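Glycosyl hydrolase, family 8 (Clostridium perfringens, PDB 3REN) probably hydrolyses alpha-glucan chains as an alpha-amylase, built on the (alpha/alpha)6-barrel fold of family 8 glycosyl hydrolases. Local coordinates at residues 53-65 with 91-103. Residues are numbered along the deposited sequence; the frame is centred on the assembly and turned at random.
Sequences DITKGHSVLSESE and MRLKNGLISWRKE. With SO4 (sulfate ion), chain E.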
ATOM      1  N   ASP A  53       3.491 -23.432 -10.369  1.00 41.67           N
ATOM      2  CA  ASP A  53       3.832 -22.101 -10.882  1.00 40.68           C
ATOM      3  C   ASP A  53       4.218 -21.121  -9.768  1.00 40.14           C
ATOM      4  O   ASP A  53       5.154 -20.333  -9.912  1.00 40.85           O
ATOM      5  CB  ASP A  53       2.672 -21.533 -11.703  1.00 40.75           C
ATOM      6  N   ILE A  54       3.424 -21.092  -8.701  1.00 38.49           N
ATOM      7  CA  ILE A  54       3.655 -20.272  -7.492  1.00 36.07           C
ATOM      8  C   ILE A  54       4.034 -21.198  -6.374  1.00 34.16           C
ATOM      9  O   ILE A  54       3.422 -22.222  -6.179  1.00 33.08           O
ATOM     10  CB  ILE A  54       2.446 -19.474  -7.063  1.00 36.41           C
ATOM     11  N   THR A  55       5.123 -20.863  -5.722  1.00 31.51           N
ATOM     12  CA  THR A  55       5.720 -21.688  -4.715  1.00 29.22           C
ATOM     13  C   THR A  55       5.959 -21.200  -3.290  1.00 27.79           C
ATOM     14  O   THR A  55       6.271 -21.961  -2.449  1.00 29.71           O
ATOM     15  CB  THR A  55       7.027 -22.175  -5.253  1.00 29.82           C
ATOM     16  OG1 THR A  55       7.869 -21.068  -5.543  1.00 28.80           O
ATOM     17  CG2 THR A  55       6.762 -22.913  -6.501  1.00 30.21           C
ATOM     18  N   LYS A  56       5.806 -19.948  -3.016  1.00 24.26           N
ATOM     19  CA  LYS A  56       6.068 -19.483  -1.695  1.00 21.53           C
ATOM     20  C   LYS A  56       4.838 -18.773  -1.156  1.00 19.08           C
ATOM     21  O   LYS A  56       4.952 -17.736  -0.655  1.00 17.67           O
ATOM     22  CB  LYS A  56       7.301 -18.573  -1.698  1.00 22.02           C
ATOM     23  CG  LYS A  56       8.624 -19.278  -2.006  1.00 24.35           C
ATOM     24  CD  LYS A  56       9.750 -18.343  -2.150  1.00 28.80           C
ATOM     25  CE  LYS A  56      10.839 -18.849  -2.992  1.00 33.84           C
ATOM     26  NZ  LYS A  56      11.689 -19.709  -2.254  1.00 36.85           N
ATOM     27  N   GLY A  57       3.667 -19.330  -1.369  1.00 17.08           N
ATOM     28  CA  GLY A  57       2.420 -18.648  -1.005  1.00 14.89           C
ATOM     29  C   GLY A  57       2.342 -18.355   0.495  1.00 14.83           C
ATOM     30  O   GLY A  57       1.694 -17.375   0.894  1.00 13.24           O
ATOM     31  N   HIS A  58       2.969 -19.211   1.333  1.00 13.68           N
ATOM     32  CA  HIS A  58       2.903 -19.050   2.802  1.00 14.25           C
ATOM     33  C   HIS A  58       4.130 -18.410   3.420  1.00 14.36           C
ATOM     34  O   HIS A  58       4.415 -18.558   4.634  1.00 15.13           O
ATOM     35  CB  HIS A  58       2.532 -20.355   3.525  1.00 14.52           C
ATOM     36  CG  HIS A  58       1.109 -20.780   3.278  1.00 15.19           C
ATOM     37  ND1 HIS A  58       0.568 -21.947   3.787  1.00 15.01           N
ATOM     38  CD2 HIS A  58       0.134 -20.209   2.527  1.00 12.83           C
ATOM     39  CE1 HIS A  58      -0.691 -22.056   3.386  1.00 14.94           C
ATOM     40  NE2 HIS A  58      -0.975 -21.018   2.609  1.00 14.76           N
ATOM     41  N   SER A  59       4.838 -17.669   2.584  1.00 13.63           N
ATOM     42  CA  SER A  59       5.779 -16.680   3.056  1.00 13.82           C
ATOM     43  C   SER A  59       4.986 -15.502   3.619  1.00 12.76           C
ATOM     44  O   SER A  59       3.780 -15.377   3.354  1.00 13.79           O
ATOM     45  CB  SER A  59       6.682 -16.213   1.922  1.00 13.87           C
ATOM     46  OG  SER A  59       5.904 -15.548   0.952  1.00 18.23           O
ATOM     47  N   VAL A  60       5.659 -14.654   4.395  1.00 11.14           N
ATOM     48  CA  VAL A  60       5.038 -13.482   5.005  1.00 10.56           C
ATOM     49  C   VAL A  60       5.789 -12.263   4.523  1.00 10.40           C
ATOM     50  O   VAL A  60       6.989 -12.159   4.734  1.00 10.83           O
ATOM     51  CB  VAL A  60       5.176 -13.535   6.529  1.00 10.42           C
ATOM     52  CG1 VAL A  60       4.794 -12.177   7.186  1.00  9.95           C
ATOM     53  CG2 VAL A  60       4.355 -14.667   7.097  1.00  8.90           C
ATOM     54  N   LEU A  61       5.086 -11.333   3.904  1.00 10.82           N
ATOM     55  CA  LEU A  61       5.716 -10.083   3.468  1.00  9.84           C
ATOM     56  C   LEU A  61       5.647  -8.996   4.564  1.00 10.77           C
ATOM     57  O   LEU A  61       4.610  -8.879   5.268  1.00  9.75           O
ATOM     58  CB  LEU A  61       4.977  -9.590   2.235  1.00  9.35           C
ATOM     59  CG  LEU A  61       5.135 -10.442   0.971  1.00 10.83           C
ATOM     60  CD1 LEU A  61       4.174  -9.981  -0.143  1.00 11.60           C
ATOM     61  CD2 LEU A  61       6.589 -10.409   0.463  1.00 14.29           C
ATOM     62  N   SER A  62       6.694  -8.173   4.705  1.00  9.05           N
ATOM     63  CA  SER A  62       6.562  -7.045   5.635  1.00 11.06           C
ATOM     64  C   SER A  62       5.604  -6.012   5.066  1.00 11.33           C
ATOM     65  O   SER A  62       5.088  -5.140   5.809  1.00 10.70           O
ATOM     66  CB  SER A  62       7.910  -6.394   5.937  1.00 10.82           C
ATOM     67  OG  SER A  62       8.553  -5.985   4.715  1.00 12.13           O
ATOM     68  N   GLU A  63       5.384  -6.094   3.748  1.00 10.87           N
ATOM     69  CA  GLU A  63       4.283  -5.365   3.109  1.00 11.87           C
ATOM     70  C   GLU A  63       2.952  -5.691   3.810  1.00 11.69           C
ATOM     71  O   GLU A  63       2.233  -4.769   4.193  1.00 10.32           O
ATOM     72  CB  GLU A  63       4.189  -5.676   1.602  1.00 10.88           C
ATOM     73  CG  GLU A  63       2.948  -5.099   0.851  1.00 15.29           C
ATOM     74  CD  GLU A  63       2.895  -5.644  -0.598  1.00 17.26           C
ATOM     75  OE1 GLU A  63       2.352  -6.774  -0.809  1.00 15.82           O
ATOM     76  OE2 GLU A  63       3.458  -4.968  -1.508  1.00 18.36           O
ATOM     77  N   SER A  64       2.633  -6.985   3.908  1.00 12.03           N
ATOM     78  CA  SER A  64       1.387  -7.456   4.527  1.00 13.15           C
ATOM     79  C   SER A  64       1.300  -7.013   5.977  1.00 13.47           C
ATOM     80  O   SER A  64       0.275  -6.474   6.429  1.00 12.61           O
ATOM     81  CB  SER A  64       1.311  -8.987   4.481  1.00 13.47           C
ATOM     82  OG  SER A  64       1.408  -9.424   3.140  1.00 14.27           O
ATOM     83  N   GLU A  65       2.400  -7.223   6.714  1.00 12.48           N
ATOM     84  CA  GLU A  65       2.448  -6.826   8.110  1.00 12.19           C
ATOM     85  C   GLU A  65       2.240  -5.326   8.335  1.00 11.48           C
ATOM     86  O   GLU A  65       1.516  -4.947   9.250  1.00 10.70           O
ATOM     87  CB  GLU A  65       3.761  -7.289   8.755  1.00 11.84           C
ATOM     88  CG  GLU A  65       3.841  -8.805   8.796  1.00 14.77           C
ATOM     89  CD  GLU A  65       2.632  -9.442   9.530  1.00 16.40           C
ATOM     90  OE1 GLU A  65       2.247  -8.935  10.603  1.00 15.84           O
ATOM     91  OE2 GLU A  65       2.066 -10.431   9.037  1.00 13.83           O
HETATM   92  N   MSE A  91      11.733  -9.528  11.871  1.00 12.19           N
HETATM   93  CA  MSE A  91      12.148  -9.454  10.468  1.00 11.30           C
HETATM   94  C   MSE A  91      13.229  -8.381  10.292  1.00 11.58           C
HETATM   95  O   MSE A  91      13.739  -8.199   9.160  1.00 12.20           O
HETATM   96  CB  MSE A  91      10.934  -9.181   9.549  1.00 10.65           C
HETATM   97  CG  MSE A  91       9.935 -10.341   9.551  1.00 10.43           C
HETATM   98 SE   MSE A  91       8.375 -10.043   8.488  1.00 13.91          SE
HETATM   99  CE  MSE A  91       9.159 -10.142   6.677  1.00 13.55           C
ATOM    100  N   ARG A  92      13.605  -7.697  11.379  1.00 11.76           N
ATOM    101  CA  ARG A  92      14.630  -6.667  11.289  1.00 13.10           C
ATOM    102  C   ARG A  92      15.953  -7.308  10.915  1.00 14.87           C
ATOM    103  O   ARG A  92      16.309  -8.351  11.448  1.00 15.64           O
ATOM    104  CB  ARG A  92      14.799  -5.852  12.576  1.00 12.79           C
ATOM    105  CG  ARG A  92      15.600  -4.591  12.367  1.00 14.62           C
ATOM    106  CD  ARG A  92      15.890  -3.835  13.686  1.00 16.08           C
ATOM    107  NE  ARG A  92      16.608  -4.668  14.643  1.00 15.81           N
ATOM    108  CZ  ARG A  92      16.723  -4.396  15.945  1.00 17.07           C
ATOM    109  NH1 ARG A  92      17.393  -5.239  16.751  1.00 14.61           N
ATOM    110  NH2 ARG A  92      16.165  -3.292  16.444  1.00 16.15           N
ATOM    111  N   LEU A  93      16.700  -6.662  10.018  1.00 15.36           N
ATOM    112  CA  LEU A  93      17.967  -7.221   9.552  1.00 15.57           C
ATOM    113  C   LEU A  93      19.134  -6.525  10.252  1.00 16.29           C
ATOM    114  O   LEU A  93      18.927  -5.565  10.998  1.00 14.73           O
ATOM    115  CB  LEU A  93      18.065  -7.111   8.027  1.00 15.66           C
ATOM    116  CG  LEU A  93      17.050  -7.871   7.152  1.00 14.98           C
ATOM    117  CD1 LEU A  93      17.141  -7.382   5.680  1.00 14.64           C
ATOM    118  CD2 LEU A  93      17.247  -9.361   7.227  1.00 12.56           C
ATOM    119  N   LYS A  94      20.368  -6.968   9.986  1.00 16.92           N
ATOM    120  CA  LYS A  94      21.535  -6.362  10.648  1.00 17.83           C
ATOM    121  C   LYS A  94      21.714  -4.925  10.217  1.00 18.25           C
ATOM    122  O   LYS A  94      22.229  -4.115  10.973  1.00 17.77           O
ATOM    123  CB  LYS A  94      22.830  -7.150  10.356  1.00 19.04           C
ATOM    124  N   ASN A  95      21.288  -4.559   9.013  1.00 17.54           N
ATOM    125  CA  ASN A  95      21.406  -3.130   8.656  1.00 17.55           C
ATOM    126  C   ASN A  95      20.355  -2.176   9.274  1.00 17.56           C
ATOM    127  O   ASN A  95      20.360  -0.972   8.974  1.00 18.51           O
ATOM    128  CB  ASN A  95      21.500  -2.948   7.128  1.00 17.69           C
ATOM    129  CG  ASN A  95      20.254  -3.398   6.411  1.00 17.70           C
ATOM    130  OD1 ASN A  95      19.231  -3.743   7.044  1.00 19.13           O
ATOM    131  ND2 ASN A  95      20.315  -3.405   5.088  1.00 16.76           N
ATOM    132  N   GLY A  96      19.449  -2.717  10.109  1.00 17.57           N
ATOM    133  CA  GLY A  96      18.351  -1.944  10.733  1.00 16.15           C
ATOM    134  C   GLY A  96      17.030  -1.873   9.934  1.00 16.11           C
ATOM    135  O   GLY A  96      16.032  -1.318  10.401  1.00 16.35           O
ATOM    136  N   LEU A  97      17.025  -2.406   8.723  1.00 15.46           N
ATOM    137  CA  LEU A  97      15.846  -2.377   7.879  1.00 14.60           C
ATOM    138  C   LEU A  97      15.060  -3.649   8.106  1.00 13.85           C
ATOM    139  O   LEU A  97      15.617  -4.677   8.495  1.00 14.44           O
ATOM    140  CB  LEU A  97      16.231  -2.238   6.398  1.00 14.58           C
ATOM    141  CG  LEU A  97      16.897  -0.902   5.996  1.00 15.28           C
ATOM    142  CD1 LEU A  97      17.153  -0.881   4.480  1.00 17.80           C
ATOM    143  CD2 LEU A  97      16.100   0.386   6.452  1.00 13.31           C
ATOM    144  N   ILE A  98      13.756  -3.567   7.889  1.00 13.36           N
ATOM    145  CA  ILE A  98      12.903  -4.733   7.901  1.00 11.92           C
ATOM    146  C   ILE A  98      13.026  -5.482   6.586  1.00 12.03           C
ATOM    147  O   ILE A  98      13.002  -4.885   5.514  1.00 11.04           O
ATOM    148  CB  ILE A  98      11.441  -4.349   8.139  1.00 12.55           C
ATOM    149  CG1 ILE A  98      11.305  -3.401   9.353  1.00 13.76           C
ATOM    150  CG2 ILE A  98      10.573  -5.603   8.263  1.00  8.48           C
ATOM    151  CD1 ILE A  98      12.093  -3.896  10.684  1.00 13.64           C
ATOM    152  N   SER A  99      13.127  -6.795   6.694  1.00 10.90           N
ATOM    153  CA  SER A  99      13.290  -7.677   5.562  1.00 11.70           C
ATOM    154  C   SER A  99      12.025  -7.572   4.719  1.00 12.49           C
ATOM    155  O   SER A  99      10.940  -7.389   5.279  1.00 13.25           O
ATOM    156  CB  SER A  99      13.403  -9.099   6.069  1.00 10.99           C
ATOM    157  OG  SER A  99      13.512 -10.022   5.001  1.00 12.70           O
ATOM    158  N   TRP A 100      12.133  -7.726   3.396  1.00 10.92           N
ATOM    159  CA  TRP A 100      10.931  -7.728   2.558  1.00 11.98           C
ATOM    160  C   TRP A 100      10.060  -8.960   2.762  1.00 12.04           C
ATOM    161  O   TRP A 100       8.834  -8.880   2.604  1.00 11.72           O
ATOM    162  CB  TRP A 100      11.220  -7.475   1.044  1.00 11.63           C
ATOM    163  CG  TRP A 100      11.504  -8.671   0.261  1.00 13.33           C
ATOM    164  CD1 TRP A 100      12.650  -9.402   0.300  1.00 17.75           C
ATOM    165  CD2 TRP A 100      10.664  -9.296  -0.741  1.00 12.45           C
ATOM    166  NE1 TRP A 100      12.585 -10.479  -0.598  1.00 15.45           N
ATOM    167  CE2 TRP A 100      11.374 -10.446  -1.233  1.00 13.49           C
ATOM    168  CE3 TRP A 100       9.394  -9.012  -1.264  1.00 15.31           C
ATOM    169  CZ2 TRP A 100      10.851 -11.305  -2.222  1.00 14.41           C
ATOM    170  CZ3 TRP A 100       8.853  -9.889  -2.252  1.00 14.68           C
ATOM    171  CH2 TRP A 100       9.584 -11.017  -2.713  1.00 14.47           C
ATOM    172  N   ARG A 101      10.668 -10.085   3.137  1.00 12.32           N
ATOM    173  CA  ARG A 101       9.923 -11.346   3.163  1.00 13.58           C
ATOM    174  C   ARG A 101      10.593 -12.371   4.049  1.00 13.62           C
ATOM    175  O   ARG A 101      11.803 -12.418   4.073  1.00 13.79           O
ATOM    176  CB  ARG A 101       9.833 -11.936   1.742  1.00 13.11           C
ATOM    177  CG  ARG A 101       9.132 -13.316   1.689  1.00 15.94           C
ATOM    178  CD  ARG A 101       8.839 -13.763   0.225  1.00 18.10           C
ATOM    179  NE  ARG A 101      10.108 -14.077  -0.433  1.00 18.72           N
ATOM    180  CZ  ARG A 101      10.230 -14.560  -1.661  1.00 22.33           C
ATOM    181  NH1 ARG A 101       9.153 -14.819  -2.395  1.00 21.26           N
ATOM    182  NH2 ARG A 101      11.447 -14.783  -2.148  1.00 25.50           N
ATOM    183  N   LYS A 102       9.804 -13.207   4.739  1.00 14.39           N
ATOM    184  CA  LYS A 102      10.343 -14.398   5.416  1.00 14.85           C
ATOM    185  C   LYS A 102       9.644 -15.655   4.918  1.00 16.11           C
ATOM    186  O   LYS A 102       8.528 -15.606   4.430  1.00 15.42           O
ATOM    187  CB  LYS A 102      10.303 -14.309   6.955  1.00 15.15           C
ATOM    188  CG  LYS A 102       8.932 -14.028   7.557  1.00 15.36           C
ATOM    189  CD  LYS A 102       8.852 -14.313   9.087  1.00 14.03           C
ATOM    190  CE  LYS A 102       7.363 -14.269   9.558  1.00 13.11           C
ATOM    191  NZ  LYS A 102       7.206 -14.435  11.061  1.00 12.22           N
ATOM    192  N   GLU A 103      10.351 -16.772   4.995  1.00 18.36           N
ATOM    193  CA  GLU A 103       9.775 -18.092   4.780  1.00 21.40           C
ATOM    194  C   GLU A 103      10.136 -18.911   6.021  1.00 21.35           C
ATOM    195  O   GLU A 103      11.317 -19.112   6.287  1.00 22.13           O
ATOM    196  CB  GLU A 103      10.415 -18.769   3.575  1.00 22.30           C
ATOM    197  CG  GLU A 103      10.274 -18.040   2.239  1.00 28.36           C
ATOM    198  CD  GLU A 103      11.096 -18.698   1.126  1.00 33.56           C
ATOM    199  OE1 GLU A 103      10.961 -19.945   0.935  1.00 33.36           O
ATOM    200  OE2 GLU A 103      11.875 -17.957   0.457  1.00 35.90           O
TER
HETATM  201  S   SO4 E   2      14.942 -13.552  -1.408  1.00 50.76           S
HETATM  202  O1  SO4 E   2      15.087 -14.616  -2.390  1.00 52.95           O
HETATM  203  O2  SO4 E   2      15.545 -12.303  -1.857  1.00 52.50           O
HETATM  204  O3  SO4 E   2      13.524 -13.325  -1.179  1.00 51.96           O
HETATM  205  O4  SO4 E   2      15.613 -14.008  -0.196  1.00 52.47           O
HETATM  206  O   HOH W   1       6.177 -14.782  -1.801  1.00 34.57           O
HETATM  207  O   HOH W   2       7.394  -6.857   1.593  1.00 13.04           O
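Val60 and Lys102 form an antiparallel hydrogen-bonded pair, Val60 N giving to Lys102 O and Lys102 N to Val60 O, both at 3.0 Å, and Leu61 with Arg101 is the non-hydrogen-bonded pair beside it. One step on, Ser62 N bonds Trp100 O at 3.1 Å, from 52° above the carbonyl plane. Ser62 OG, turned by chi1 (56°) to lie between backbone N and carbonyl carbon, gives to Ser99 O at 2.8 Å, so two successive carbonyls grip the first helical residue. Leu61 CD2 meets Trp100 CZ3 obliquely at 3.6 Å. On the other sheet face Val60 CB packs on the extended Lys102 chain, whose NZ bonds Tyr39 O. Arg101 CB sits over the indole centre, and the chain's bend at chi3 (70°) brings Trp100 CZ2 under one guanidinium face; Lys56 CD lies over the opposite face, 3.6 Å from Arg101 NH1. Arg101 NH2 and Trp100 NE1 converge on O3 of a sulfate, probably left from crystallisation, the former at 2.7 Å. Lys56 NZ makes a salt bridge to Glu103 OE2 (3.2 Å). This short antiparallel ladder runs directly into helix 62-74, with Leu61 at its N-cap, among the loops at the helix ends of the (alpha/alpha)6 barrel.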